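Local coordinates for protein lasso peptide isopeptidase AtxE2 (Asticcacaulis excentricus, PDB 5TXE) that cleaves the isopeptide bond of the threaded lasso peptides astexin-2 and astexin-3, converting them to linear peptides, at residues 117-122 and 225-230; 140-145 and 176-181; 169-174 and 188-193; 182-187 and 234-239. The protein carries 1 engineered substitution. All blocks are in the same frame, centred on the assembly; numbering follows the deposited sequence.

Interaction 1: 117-122 and 225-230; sequences GYARNA and EPISIV
The carboxylate of E225 is the flat group at which the two loops meet. Its OE2 rests against A119, with E225 OE2 3.4 Å from A119 CA. Both segments are irregular connections among antiparallel four-stranded sheets, consistent with the blades of the beta-propeller of prolyl oligopeptidase relatives: residues 117-122 come before strand 133-134, and the loop that holds E225 leads into the strand that starts at V230. The N-H of I227 reaches E225 OE1 from above the carboxylate plane, 39° out of it, at an I227 N to E225 OE1 distance of 2.7 Å. One oxygen therefore lies on the opposing loop and the other ties E225 to its own segment. The second flat group, the ring of Y118, turns from E225 towards R222, with which it makes a cation-pi contact, and its hydroxyl is hydrogen-bonded to the backbone O of E211. The 117-122 loop also belongs to the lasso-peptide site. The N121 side chain bonds the backbone of the bound peptide through ND2, and Y118 lies about 4 Å, side chain to side chain, from W116, which binds astexin-3.

The E225 chain bends at chi2 (-64°), folding the carboxylate back over A119, and P226 follows through a cis peptide bond. I227 also turns its CB towards A119, whose CB packs on I227 CG1 at 3.8 Å. A single backbone bond joins the segments, from E225 N to G117 O at 2.9 Å; the donor is tilted 34° from the carbonyl plane.

Interaction 2: 140-145 and 176-181; sequences HLAYLR and VQWLDD
A142 and W178 form the close part of this contact: A142 CB lies 3.7 Å from W178 NE1 and 3.8 Å from W178 CZ2, approaching the indole obliquely. The carbonyl carbon of L141 meets the same ring at its edge, near the plane, 3.9 Å from W178 CZ2. With CG anti to its own carbonyl carbon (chi1 -62°), W178 carries the indole across to strand 140-145, and its NE1 is satisfied by the backbone O of R133. L184 of the next strand also packs on W178, and the ring is buried.

These two strands belong to adjacent four-stranded sheets, as expected of neighbouring blades in a beta-propeller. They run antiparallel, at 171°, with segment axes 7.1 Å apart, too far for backbone pairing, and side chains fill the seam. Just beyond W178 the chain turns a corner at a classic beta bulge, where L179 and D180 both face T183.

Away from the indole the fit slackens. V176 CG1 comes no nearer than 4.4 Å to L144 CD2. At the other end, where H140 and D181 are partly exposed, one water links the two segments: it donates to D181 O at 3.1 Å and lies 3.2 Å from H140 ND1.

Interaction 3: 169-174 and 188-193; sequences DAYDIE and GRPGFV
Y171 and P190 supply the apolar part of this contact. P190 CD sits over the centre of the Y171 ring, 3.7 Å from the centroid and 11° off the normal, a CH-pi contact, and P190 CB lies 3.6 Å from Y171 CD1. D169 CB covers the opposite face towards the rim, so the ring is sandwiched. Placing Y171 CG between its backbone N and carbonyl carbon (chi1 49°) swings the phenol over the start of the other segment, where G188 CA stands 3.7 Å from Y171 CE2. V193 CG2 adds a contact to Y171 CB.

The contact sits where the strand ending at G188 gives way to helix 190-202, with R189 at the N-cap position; the other segment enters strand 173-178 of the same probable propeller blade.

The charged component is a salt bridge from R189 NE to E174 OE2, 2.9 Å long. The carboxylate uses the syn lone pair of OE2, and its plane stands 72° from that of the guanidinium; R189 NH1 bonds the backbone O of A119.

Water completes the polar set. A single molecule donates to D172 O at 2.6 Å and to E174 OE2 at 2.8 Å, and accepts from R189 N at 2.9 Å.

Interaction 4: 182-187 and 234-239; sequences NTLIYS and LDLKTG
Two central strands of a four-stranded antiparallel sheet, in the manner of a propeller blade, pair here where strand 230-235 turns into the hairpin that leads to strand 240-243. L184 and L234 form a hydrogen-bonded antiparallel pair: L234 N donates to L184 O at 2.8 Å, and L184 N donates to L234 O at 3.0 Å. The next pair, T183 with D235, is non-hydrogen-bonded, and the T183 CA-H meets L234 O instead. Pairing then runs one step past the regular strand, with L236 N donating to N182 O at 2.8 Å.

The side chain of D235 organises the turn. With CG anti to the backbone N (chi1 -179°), D235 OD1 accepts from K237 N at 3.0 Å, an Asx turn in which the donor lies 41° out of the carboxylate plane. Backbone O of D235 holds the far end, taking G239 N at 2.8 Å and T238 N in a longer bond. K237 is poorly ordered, but its aliphatic part lies against N182, with K237 CD 3.6 Å from N182 CG, the two side chains crossing at a slant.

On the face that carries L184 and L234, L184 CD1 touches L236 CD2 at 4.2 Å, and the Y186 ring reaches L234 CB obliquely. W178 of strand 173-178 packs on L236 there, and V166 of strand 163-167, from the neighbouring sheet, touches L184 and L236.

How the interactions relate
Interactions 2, 3 and 4 all draw on one four-stranded sheet, probably a propeller blade: strand 173-178 serves 2 and 3, and strand 183-188 serves 3 and 4. Backbone bonds tie them, E174 N to S187 O and Q177 O to I185 N, both 2.9 Å. Interaction 2 faces the preceding sheet; its centre is 9 Å from that of interaction 4. Interaction 3, at the end of this sheet, touches interaction 1; their centres are 11 Å apart. V230 N meets G188 O at 2.9 Å, and I227 CG2 packs on F192 N at 3.7 Å. Interaction 1 alone adjoins the lasso-peptide site, its Y118 side chain about 8 Å from that of N562, whereas the other three lie away from the annotated functional residues.

Interaction 1: 117-122 and 225-230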
loop_
_atom_site.group_PDB
_atom_site.type_symbol
_atom_site.label_atom_id
_atom_site.label_comp_id
_atom_site.label_asym_id
_atom_site.label_seq_id
_atom_site.Cartn_x
_atom_site.Cartn_y
_atom_site.Cartn_z
ATOM N N GLY A 117 12.287 -17.240 -2.065
ATOM C CA GLY A 117 13.103 -18.056 -2.946
ATOM C C GLY A 117 12.597 -18.204 -4.362
ATOM O O GLY A 117 13.270 -18.853 -5.209
ATOM N N TYR A 118 11.472 -17.560 -4.668
ATOM C CA TYR A 118 11.019 -17.429 -6.038
ATOM C C TYR A 118 11.622 -16.174 -6.678
ATOM O O TYR A 118 11.712 -15.116 -6.055
ATOM C CB TYR A 118 9.485 -17.338 -6.115
ATOM C CG TYR A 118 8.813 -18.571 -5.568
ATOM C CD1 TYR A 118 9.078 -19.836 -6.107
ATOM C CD2 TYR A 118 7.944 -18.489 -4.505
ATOM C CE1 TYR A 118 8.481 -20.968 -5.617
ATOM C CE2 TYR A 118 7.319 -19.624 -4.030
ATOM C CZ TYR A 118 7.611 -20.875 -4.579
ATOM O OH TYR A 118 7.036 -22.050 -4.103
ATOM N N ALA A 119 11.965 -16.280 -7.951
ATOM C CA ALA A 119 12.479 -15.124 -8.691
ATOM C C ALA A 119 11.436 -14.019 -8.924
ATOM O O ALA A 119 11.769 -12.833 -9.043
ATOM C CB ALA A 119 13.069 -15.577 -10.016
ATOM N N ARG A 120 10.168 -14.403 -8.938
ATOM C CA ARG A 120 9.105 -13.455 -9.065
ATOM C C ARG A 120 7.847 -13.930 -8.359
ATOM O O ARG A 120 7.218 -14.810 -8.825
ATOM C CB ARG A 120 8.769 -13.268 -10.531
ATOM C CG ARG A 120 7.776 -12.144 -10.727
ATOM C CD ARG A 120 7.754 -11.666 -12.144
ATOM N NE ARG A 120 6.888 -12.535 -12.927
ATOM C CZ ARG A 120 6.851 -12.517 -14.260
ATOM N NH1 ARG A 120 7.643 -11.681 -14.949
ATOM N NH2 ARG A 120 6.026 -13.335 -14.906
ATOM N N ASN A 121 7.492 -13.341 -7.225
ATOM C CA ASN A 121 6.346 -13.786 -6.469
ATOM C C ASN A 121 5.082 -13.375 -7.252
ATOM O O ASN A 121 5.157 -12.561 -8.154
ATOM C CB ASN A 121 6.394 -13.140 -5.070
ATOM C CG ASN A 121 5.469 -13.814 -4.045
ATOM O OD1 ASN A 121 5.141 -15.002 -4.157
ATOM N ND2 ASN A 121 5.035 -13.035 -3.034
ATOM N N ALA A 122 3.923 -13.906 -6.902
ATOM C CA ALA A 122 2.709 -13.365 -7.495
ATOM C C ALA A 122 2.614 -11.838 -7.208
ATOM O O ALA A 122 2.977 -11.400 -6.150
ATOM C CB ALA A 122 1.493 -14.081 -6.956
ATOM N N GLU A 225 14.933 -18.611 -7.536
ATOM C CA GLU A 225 16.259 -17.999 -7.397
ATOM C C GLU A 225 17.341 -19.094 -7.374
ATOM O O GLU A 225 17.055 -20.195 -6.946
ATOM C CB GLU A 225 16.277 -17.198 -6.103
ATOM C CG GLU A 225 15.503 -15.893 -6.191
ATOM C CD GLU A 225 16.121 -14.935 -7.207
ATOM O OE1 GLU A 225 17.281 -15.147 -7.658
ATOM O OE2 GLU A 225 15.460 -13.941 -7.552
ATOM N N PRO A 226 18.590 -18.838 -7.778
ATOM C CA PRO A 226 19.107 -17.503 -8.104
ATOM C C PRO A 226 18.925 -17.251 -9.583
ATOM O O PRO A 226 19.179 -18.135 -10.398
ATOM C CB PRO A 226 20.614 -17.642 -7.797
ATOM C CG PRO A 226 20.919 -19.080 -8.154
ATOM C CD PRO A 226 19.645 -19.882 -7.846
ATOM N N ILE A 227 18.506 -16.058 -9.928
ATOM C CA ILE A 227 18.488 -15.654 -11.313
ATOM C C ILE A 227 19.218 -14.312 -11.349
ATOM O O ILE A 227 18.822 -13.379 -10.668
ATOM C CB ILE A 227 17.051 -15.380 -11.807
ATOM C CG1 ILE A 227 16.218 -16.644 -11.864
ATOM C CG2 ILE A 227 17.064 -14.714 -13.177
ATOM C CD1 ILE A 227 16.702 -17.730 -12.814
ATOM N N SER A 228 20.244 -14.190 -12.183
ATOM C CA SER A 228 21.043 -12.977 -12.190
ATOM C C SER A 228 20.457 -11.850 -13.014
ATOM O O SER A 228 19.734 -12.055 -13.996
ATOM C CB SER A 228 22.403 -13.245 -12.827
ATOM O OG SER A 228 22.945 -14.461 -12.400
ATOM N N ILE A 229 20.880 -10.657 -12.638
ATOM C CA ILE A 229 20.570 -9.466 -13.352
ATOM C C ILE A 229 21.703 -9.175 -14.339
ATOM O O ILE A 229 22.848 -9.321 -13.984
ATOM C CB ILE A 229 20.430 -8.341 -12.356
ATOM C CG1 ILE A 229 19.325 -8.690 -11.365
ATOM C CG2 ILE A 229 20.090 -7.040 -13.079
ATOM C CD1 ILE A 229 19.086 -7.605 -10.313
ATOM N N VAL A 230 21.363 -8.807 -15.577
ATOM C CA VAL A 230 22.290 -8.540 -16.681
ATOM C C VAL A 230 22.175 -7.067 -17.004
ATOM O O VAL A 230 21.068 -6.488 -16.913
ATOM C CB VAL A 230 21.910 -9.413 -17.862
ATOM C CG1 VAL A 230 22.448 -8.936 -19.189
ATOM C CG2 VAL A 230 22.356 -10.831 -17.616
#

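Interaction 2: 140-145 and 176-181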
loop_
_atom_site.group_PDB
_atom_site.type_symbol
_atom_site.label_atom_id
_atom_site.label_comp_id
_atom_site.label_asym_id
_atom_site.label_seq_id
_atom_site.Cartn_x
_atom_site.Cartn_y
_atom_site.Cartn_z
ATOM N N HIS A 140 15.406 15.381 -21.926
ATOM C CA HIS A 140 14.642 14.165 -22.166
ATOM C C HIS A 140 14.479 13.384 -20.874
ATOM O O HIS A 140 15.255 13.572 -19.935
ATOM C CB HIS A 140 15.352 13.285 -23.158
ATOM C CG HIS A 140 15.411 13.881 -24.514
ATOM N ND1 HIS A 140 16.385 14.788 -24.887
ATOM C CD2 HIS A 140 14.579 13.752 -25.575
ATOM C CE1 HIS A 140 16.162 15.166 -26.133
ATOM N NE2 HIS A 140 15.076 14.549 -26.573
ATOM N N LEU A 141 13.441 12.559 -20.849
ATOM C CA LEU A 141 13.174 11.654 -19.807
ATOM C C LEU A 141 13.334 10.263 -20.360
ATOM O O LEU A 141 13.030 10.013 -21.507
ATOM C CB LEU A 141 11.744 11.856 -19.314
ATOM C CG LEU A 141 11.320 13.187 -18.727
ATOM C CD1 LEU A 141 9.869 13.137 -18.258
ATOM C CD2 LEU A 141 12.192 13.505 -17.538
ATOM N N ALA A 142 13.818 9.352 -19.522
ATOM C CA ALA A 142 13.744 7.909 -19.771
ATOM C C ALA A 142 13.007 7.258 -18.583
ATOM O O ALA A 142 13.172 7.687 -17.440
ATOM C CB ALA A 142 15.107 7.310 -19.890
ATOM N N TYR A 143 12.197 6.239 -18.873
ATOM C CA TYR A 143 11.326 5.638 -17.863
ATOM C C TYR A 143 10.814 4.346 -18.421
ATOM O O TYR A 143 10.833 4.123 -19.647
ATOM C CB TYR A 143 10.164 6.561 -17.509
ATOM C CG TYR A 143 9.330 6.989 -18.698
ATOM C CD1 TYR A 143 9.719 8.058 -19.468
ATOM C CD2 TYR A 143 8.153 6.315 -19.070
ATOM C CE1 TYR A 143 8.989 8.458 -20.573
ATOM C CE2 TYR A 143 7.430 6.702 -20.203
ATOM C CZ TYR A 143 7.865 7.774 -20.947
ATOM O OH TYR A 143 7.219 8.217 -22.057
ATOM N N LEU A 144 10.390 3.463 -17.527
ATOM C CA LEU A 144 9.768 2.202 -17.914
ATOM C C LEU A 144 8.283 2.370 -18.264
ATOM O O LEU A 144 7.596 3.201 -17.682
ATOM C CB LEU A 144 9.858 1.199 -16.760
ATOM C CG LEU A 144 11.263 0.956 -16.204
ATOM C CD1 LEU A 144 11.161 -0.036 -15.063
ATOM C CD2 LEU A 144 12.178 0.455 -17.290
ATOM N N ARG A 145 7.824 1.591 -19.228
ATOM C CA ARG A 145 6.438 1.608 -19.655
ATOM C C ARG A 145 6.121 0.338 -20.364
ATOM O O ARG A 145 6.908 -0.168 -21.175
ATOM C CB ARG A 145 6.168 2.806 -20.556
ATOM C CG ARG A 145 4.974 2.616 -21.474
ATOM C CD ARG A 145 4.575 3.855 -22.264
ATOM N NE ARG A 145 3.579 3.489 -23.268
ATOM C CZ ARG A 145 2.871 4.355 -24.008
ATOM N NH1 ARG A 145 3.103 5.675 -23.975
ATOM N NH2 ARG A 145 1.952 3.861 -24.828
ATOM N N VAL A 176 16.663 1.648 -15.524
ATOM C CA VAL A 176 17.393 2.408 -16.514
ATOM C C VAL A 176 17.949 3.715 -15.888
ATOM O O VAL A 176 17.319 4.292 -14.997
ATOM C CB VAL A 176 16.443 2.729 -17.695
ATOM C CG1 VAL A 176 15.282 3.618 -17.230
ATOM C CG2 VAL A 176 17.213 3.384 -18.834
ATOM N N GLN A 177 19.122 4.144 -16.335
ATOM C CA GLN A 177 19.680 5.473 -16.026
ATOM C C GLN A 177 20.427 5.996 -17.270
ATOM O O GLN A 177 20.896 5.209 -18.099
ATOM C CB GLN A 177 20.740 5.424 -14.919
ATOM C CG GLN A 177 20.241 5.053 -13.562
ATOM C CD GLN A 177 19.596 6.188 -12.747
ATOM O OE1 GLN A 177 19.731 7.423 -13.029
ATOM N NE2 GLN A 177 18.878 5.755 -11.688
ATOM N N TRP A 178 20.585 7.321 -17.333
ATOM C CA TRP A 178 21.435 7.963 -18.319
ATOM C C TRP A 178 22.893 7.892 -17.871
ATOM O O TRP A 178 23.192 8.197 -16.730
ATOM C CB TRP A 178 21.032 9.418 -18.442
ATOM C CG TRP A 178 19.636 9.631 -18.906
ATOM C CD1 TRP A 178 18.498 9.786 -18.137
ATOM C CD2 TRP A 178 19.214 9.755 -20.257
ATOM N NE1 TRP A 178 17.416 10.007 -18.946
ATOM C CE2 TRP A 178 17.828 9.979 -20.247
ATOM C CE3 TRP A 178 19.890 9.726 -21.487
ATOM C CZ2 TRP A 178 17.101 10.149 -21.404
ATOM C CZ3 TRP A 178 19.170 9.878 -22.637
ATOM C CH2 TRP A 178 17.780 10.100 -22.588
ATOM N N LEU A 179 23.777 7.437 -18.751
ATOM C CA LEU A 179 25.216 7.583 -18.543
ATOM C C LEU A 179 25.729 8.952 -19.086
ATOM O O LEU A 179 26.617 9.540 -18.494
ATOM C CB LEU A 179 25.997 6.441 -19.152
ATOM C CG LEU A 179 25.762 5.043 -18.567
ATOM C CD1 LEU A 179 26.656 3.996 -19.236
ATOM C CD2 LEU A 179 26.002 5.063 -17.074
ATOM N N ASP A 180 25.136 9.439 -20.170
ATOM C CA ASP A 180 25.318 10.794 -20.667
ATOM C C ASP A 180 24.105 11.101 -21.527
ATOM O O ASP A 180 23.214 10.277 -21.610
ATOM C CB ASP A 180 26.650 10.940 -21.437
ATOM C CG ASP A 180 26.747 10.043 -22.671
ATOM O OD1 ASP A 180 25.760 9.887 -23.410
ATOM O OD2 ASP A 180 27.823 9.460 -22.893
ATOM N N ASP A 181 24.063 12.240 -22.206
ATOM C CA ASP A 181 22.885 12.593 -22.986
ATOM C C ASP A 181 22.432 11.627 -24.103
ATOM O O ASP A 181 21.287 11.715 -24.540
ATOM C CB ASP A 181 23.017 13.994 -23.564
ATOM C CG ASP A 181 22.903 15.066 -22.501
ATOM O OD1 ASP A 181 21.998 14.969 -21.624
ATOM O OD2 ASP A 181 23.705 16.023 -22.559
HETATM O O HOH W 1 19.283 14.005 -23.758
#

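Interaction 3: 169-174 and 188-193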
loop_
_atom_site.group_PDB
_atom_site.type_symbol
_atom_site.label_atom_id
_atom_site.label_comp_id
_atom_site.label_asym_id
_atom_site.label_seq_id
_atom_site.Cartn_x
_atom_site.Cartn_y
_atom_site.Cartn_z
ATOM N N ASP A 169 13.736 -5.741 -25.091
ATOM C CA ASP A 169 14.428 -6.998 -25.239
ATOM C C ASP A 169 13.485 -8.194 -25.063
ATOM O O ASP A 169 12.296 -8.017 -24.858
ATOM C CB ASP A 169 15.599 -6.988 -24.264
ATOM C CG ASP A 169 16.864 -7.661 -24.841
ATOM O OD1 ASP A 169 16.725 -8.768 -25.451
ATOM O OD2 ASP A 169 17.983 -7.096 -24.636
ATOM N N ALA A 170 14.010 -9.403 -25.144
ATOM C CA ALA A 170 13.229 -10.618 -24.812
ATOM C C ALA A 170 12.713 -10.667 -23.358
ATOM O O ALA A 170 11.813 -11.439 -23.037
ATOM C CB ALA A 170 14.059 -11.859 -25.070
ATOM N N TYR A 171 13.250 -9.815 -22.498
ATOM C CA TYR A 171 12.858 -9.773 -21.098
ATOM C C TYR A 171 12.355 -8.389 -20.799
ATOM O O TYR A 171 12.662 -7.399 -21.552
ATOM C CB TYR A 171 14.045 -10.154 -20.224
ATOM C CG TYR A 171 15.325 -9.428 -20.536
ATOM C CD1 TYR A 171 16.237 -9.926 -21.478
ATOM C CD2 TYR A 171 15.649 -8.283 -19.874
ATOM C CE1 TYR A 171 17.426 -9.268 -21.760
ATOM C CE2 TYR A 171 16.831 -7.610 -20.140
ATOM C CZ TYR A 171 17.710 -8.107 -21.092
ATOM O OH TYR A 171 18.874 -7.452 -21.321
ATOM N N ASP A 172 11.555 -8.291 -19.738
ATOM C CA ASP A 172 11.138 -6.976 -19.272
ATOM C C ASP A 172 12.348 -6.176 -18.755
ATOM O O ASP A 172 13.169 -6.720 -17.977
ATOM C CB ASP A 172 10.123 -7.048 -18.125
ATOM C CG ASP A 172 8.761 -7.594 -18.561
ATOM O OD1 ASP A 172 8.305 -7.408 -19.749
ATOM O OD2 ASP A 172 8.138 -8.165 -17.652
ATOM N N ILE A 173 12.415 -4.892 -19.107
ATOM C CA ILE A 173 13.476 -4.075 -18.569
ATOM C C ILE A 173 13.054 -3.728 -17.146
ATOM O O ILE A 173 11.905 -3.327 -16.926
ATOM C CB ILE A 173 13.645 -2.773 -19.329
ATOM C CG1 ILE A 173 13.882 -3.003 -20.829
ATOM C CG2 ILE A 173 14.792 -1.963 -18.716
ATOM C CD1 ILE A 173 14.832 -4.136 -21.130
ATOM N N GLU A 174 13.995 -3.786 -16.207
ATOM C CA GLU A 174 13.699 -3.545 -14.771
ATOM C C GLU A 174 14.153 -2.210 -14.254
ATOM O O GLU A 174 13.657 -1.770 -13.243
ATOM C CB GLU A 174 14.279 -4.673 -13.906
ATOM C CG GLU A 174 13.514 -5.972 -14.169
ATOM C CD GLU A 174 14.077 -7.221 -13.507
ATOM O OE1 GLU A 174 14.920 -7.107 -12.569
ATOM O OE2 GLU A 174 13.655 -8.337 -13.917
ATOM N N GLY A 188 17.957 -6.209 -16.493
ATOM C CA GLY A 188 16.825 -7.162 -16.455
ATOM C C GLY A 188 17.318 -8.589 -16.372
ATOM O O GLY A 188 18.512 -8.786 -16.158
ATOM N N ARG A 189 16.442 -9.579 -16.623
ATOM C CA ARG A 189 16.749 -10.946 -16.325
ATOM C C ARG A 189 16.428 -11.928 -17.437
ATOM O O ARG A 189 15.470 -12.689 -17.349
ATOM C CB ARG A 189 16.056 -11.352 -15.011
ATOM C CG ARG A 189 16.574 -10.565 -13.799
ATOM C CD ARG A 189 15.933 -10.942 -12.466
ATOM N NE ARG A 189 14.507 -10.703 -12.491
ATOM C CZ ARG A 189 13.656 -11.201 -11.595
ATOM N NH1 ARG A 189 14.094 -11.937 -10.591
ATOM N NH2 ARG A 189 12.383 -10.946 -11.696
ATOM N N PRO A 190 17.286 -11.987 -18.450
ATOM C CA PRO A 190 17.042 -12.957 -19.498
ATOM C C PRO A 190 17.042 -14.343 -18.928
ATOM O O PRO A 190 16.406 -15.223 -19.489
ATOM C CB PRO A 190 18.248 -12.779 -20.438
ATOM C CG PRO A 190 19.267 -12.016 -19.648
ATOM C CD PRO A 190 18.455 -11.134 -18.750
ATOM N N GLY A 191 17.765 -14.581 -17.834
ATOM C CA GLY A 191 17.751 -15.938 -17.226
ATOM C C GLY A 191 16.331 -16.379 -16.789
ATOM O O GLY A 191 16.039 -17.568 -16.677
ATOM N N PHE A 192 15.481 -15.425 -16.486
ATOM C CA PHE A 192 14.156 -15.712 -15.993
ATOM C C PHE A 192 13.375 -16.266 -17.169
ATOM O O PHE A 192 12.687 -17.266 -17.041
ATOM C CB PHE A 192 13.484 -14.465 -15.417
ATOM C CG PHE A 192 12.114 -14.733 -14.892
ATOM C CD1 PHE A 192 11.036 -14.750 -15.749
ATOM C CD2 PHE A 192 11.905 -15.023 -13.567
ATOM C CE1 PHE A 192 9.762 -15.025 -15.269
ATOM C CE2 PHE A 192 10.652 -15.297 -13.094
ATOM C CZ PHE A 192 9.564 -15.298 -13.923
ATOM N N VAL A 193 13.531 -15.641 -18.324
ATOM C CA VAL A 193 12.945 -16.138 -19.563
ATOM C C VAL A 193 13.413 -17.537 -19.953
ATOM O O VAL A 193 12.616 -18.394 -20.321
ATOM C CB VAL A 193 13.205 -15.136 -20.721
ATOM C CG1 VAL A 193 12.670 -15.675 -22.054
ATOM C CG2 VAL A 193 12.506 -13.814 -20.427
HETATM O O HOH W 2 13.661 -8.880 -16.676
#

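Interaction 4: 182-187 and 234-239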
loop_
_atom_site.group_PDB
_atom_site.type_symbol
_atom_site.label_atom_id
_atom_site.label_comp_id
_atom_site.label_asym_id
_atom_site.label_seq_id
_atom_site.Cartn_x
_atom_site.Cartn_y
_atom_site.Cartn_z
ATOM N N ASN A 182 23.305 10.730 -24.537
ATOM C CA ASN A 182 23.038 9.824 -25.642
ATOM C C ASN A 182 23.247 8.370 -25.280
ATOM O O ASN A 182 23.285 7.518 -26.166
ATOM C CB ASN A 182 24.008 10.151 -26.805
ATOM C CG ASN A 182 23.880 11.586 -27.259
ATOM O OD1 ASN A 182 22.838 11.974 -27.818
ATOM N ND2 ASN A 182 24.892 12.412 -26.949
ATOM N N THR A 183 23.388 8.062 -23.995
ATOM C CA THR A 183 23.742 6.704 -23.628
ATOM C C THR A 183 22.946 6.265 -22.412
ATOM O O THR A 183 22.826 7.030 -21.451
ATOM C CB THR A 183 25.226 6.655 -23.310
ATOM O OG1 THR A 183 25.968 7.259 -24.387
ATOM C CG2 THR A 183 25.664 5.264 -23.092
ATOM N N LEU A 184 22.385 5.050 -22.464
ATOM C CA LEU A 184 21.518 4.540 -21.394
ATOM C C LEU A 184 22.066 3.224 -20.954
ATOM O O LEU A 184 22.451 2.389 -21.772
ATOM C CB LEU A 184 20.059 4.326 -21.871
ATOM C CG LEU A 184 19.225 5.540 -22.230
ATOM C CD1 LEU A 184 17.958 5.079 -22.928
ATOM C CD2 LEU A 184 18.861 6.326 -20.991
ATOM N N ILE A 185 22.032 3.017 -19.653
ATOM C CA ILE A 185 22.311 1.693 -19.111
ATOM C C ILE A 185 21.009 1.104 -18.550
ATOM O O ILE A 185 20.185 1.811 -17.991
ATOM C CB ILE A 185 23.391 1.758 -18.010
ATOM C CG1 ILE A 185 23.646 0.377 -17.477
ATOM C CG2 ILE A 185 22.982 2.687 -16.881
ATOM C CD1 ILE A 185 24.898 0.284 -16.630
ATOM N N TYR A 186 20.824 -0.182 -18.731
ATOM C CA TYR A 186 19.590 -0.821 -18.338
ATOM C C TYR A 186 19.817 -2.244 -17.928
ATOM O O TYR A 186 20.837 -2.849 -18.267
ATOM C CB TYR A 186 18.574 -0.785 -19.474
ATOM C CG TYR A 186 18.876 -1.681 -20.675
ATOM C CD1 TYR A 186 19.678 -1.247 -21.742
ATOM C CD2 TYR A 186 18.294 -2.925 -20.796
ATOM C CE1 TYR A 186 19.914 -2.039 -22.883
ATOM C CE2 TYR A 186 18.537 -3.717 -21.940
ATOM C CZ TYR A 186 19.350 -3.257 -22.975
ATOM O OH TYR A 186 19.564 -4.050 -24.096
ATOM N N SER A 187 18.878 -2.739 -17.119
ATOM C CA SER A 187 19.001 -4.045 -16.470
ATOM C C SER A 187 17.782 -4.913 -16.693
ATOM O O SER A 187 16.702 -4.420 -17.023
ATOM C CB SER A 187 19.160 -3.859 -14.958
ATOM O OG SER A 187 18.062 -3.208 -14.378
ATOM N N LEU A 234 23.162 1.057 -24.159
ATOM C CA LEU A 234 22.738 1.393 -25.466
ATOM C C LEU A 234 23.168 2.797 -25.799
ATOM O O LEU A 234 22.830 3.724 -25.088
ATOM C CB LEU A 234 21.203 1.313 -25.580
ATOM C CG LEU A 234 20.744 1.790 -26.964
ATOM C CD1 LEU A 234 20.658 0.640 -27.919
ATOM C CD2 LEU A 234 19.401 2.512 -26.929
ATOM N N ASP A 235 23.846 2.955 -26.936
ATOM C CA ASP A 235 24.159 4.288 -27.497
ATOM C C ASP A 235 23.019 4.698 -28.408
ATOM O O ASP A 235 22.822 4.118 -29.442
ATOM C CB ASP A 235 25.482 4.194 -28.281
ATOM C CG ASP A 235 25.949 5.541 -28.901
ATOM O OD1 ASP A 235 25.199 6.572 -28.958
ATOM O OD2 ASP A 235 27.112 5.519 -29.349
ATOM N N LEU A 236 22.262 5.700 -28.021
ATOM C CA LEU A 236 21.094 6.093 -28.785
ATOM C C LEU A 236 21.421 6.685 -30.138
ATOM O O LEU A 236 20.579 6.728 -30.987
ATOM C CB LEU A 236 20.298 7.125 -28.018
ATOM C CG LEU A 236 19.606 6.643 -26.753
ATOM C CD1 LEU A 236 19.144 7.843 -25.945
ATOM C CD2 LEU A 236 18.430 5.774 -27.092
ATOM N N LYS A 237 22.632 7.154 -30.343
ATOM C CA LYS A 237 22.988 7.703 -31.639
ATOM C C LYS A 237 23.414 6.652 -32.650
ATOM O O LYS A 237 23.343 6.898 -33.833
ATOM C CB LYS A 237 24.113 8.712 -31.500
ATOM C CG LYS A 237 23.641 10.110 -31.141
ATOM C CD LYS A 237 24.808 10.964 -30.668
ATOM C CE LYS A 237 26.139 10.596 -31.328
ATOM N NZ LYS A 237 27.292 11.267 -30.673
ATOM N N THR A 238 23.874 5.497 -32.213
ATOM C CA THR A 238 24.246 4.487 -33.168
ATOM C C THR A 238 23.356 3.261 -33.112
ATOM O O THR A 238 23.480 2.387 -33.979
ATOM C CB THR A 238 25.690 4.036 -32.952
ATOM O OG1 THR A 238 25.836 3.491 -31.633
ATOM C CG2 THR A 238 26.634 5.214 -33.148
ATOM N N GLY A 239 22.498 3.145 -32.094
ATOM C CA GLY A 239 21.706 1.945 -31.900
ATOM C C GLY A 239 22.528 0.748 -31.471
ATOM O O GLY A 239 22.013 -0.356 -31.478
#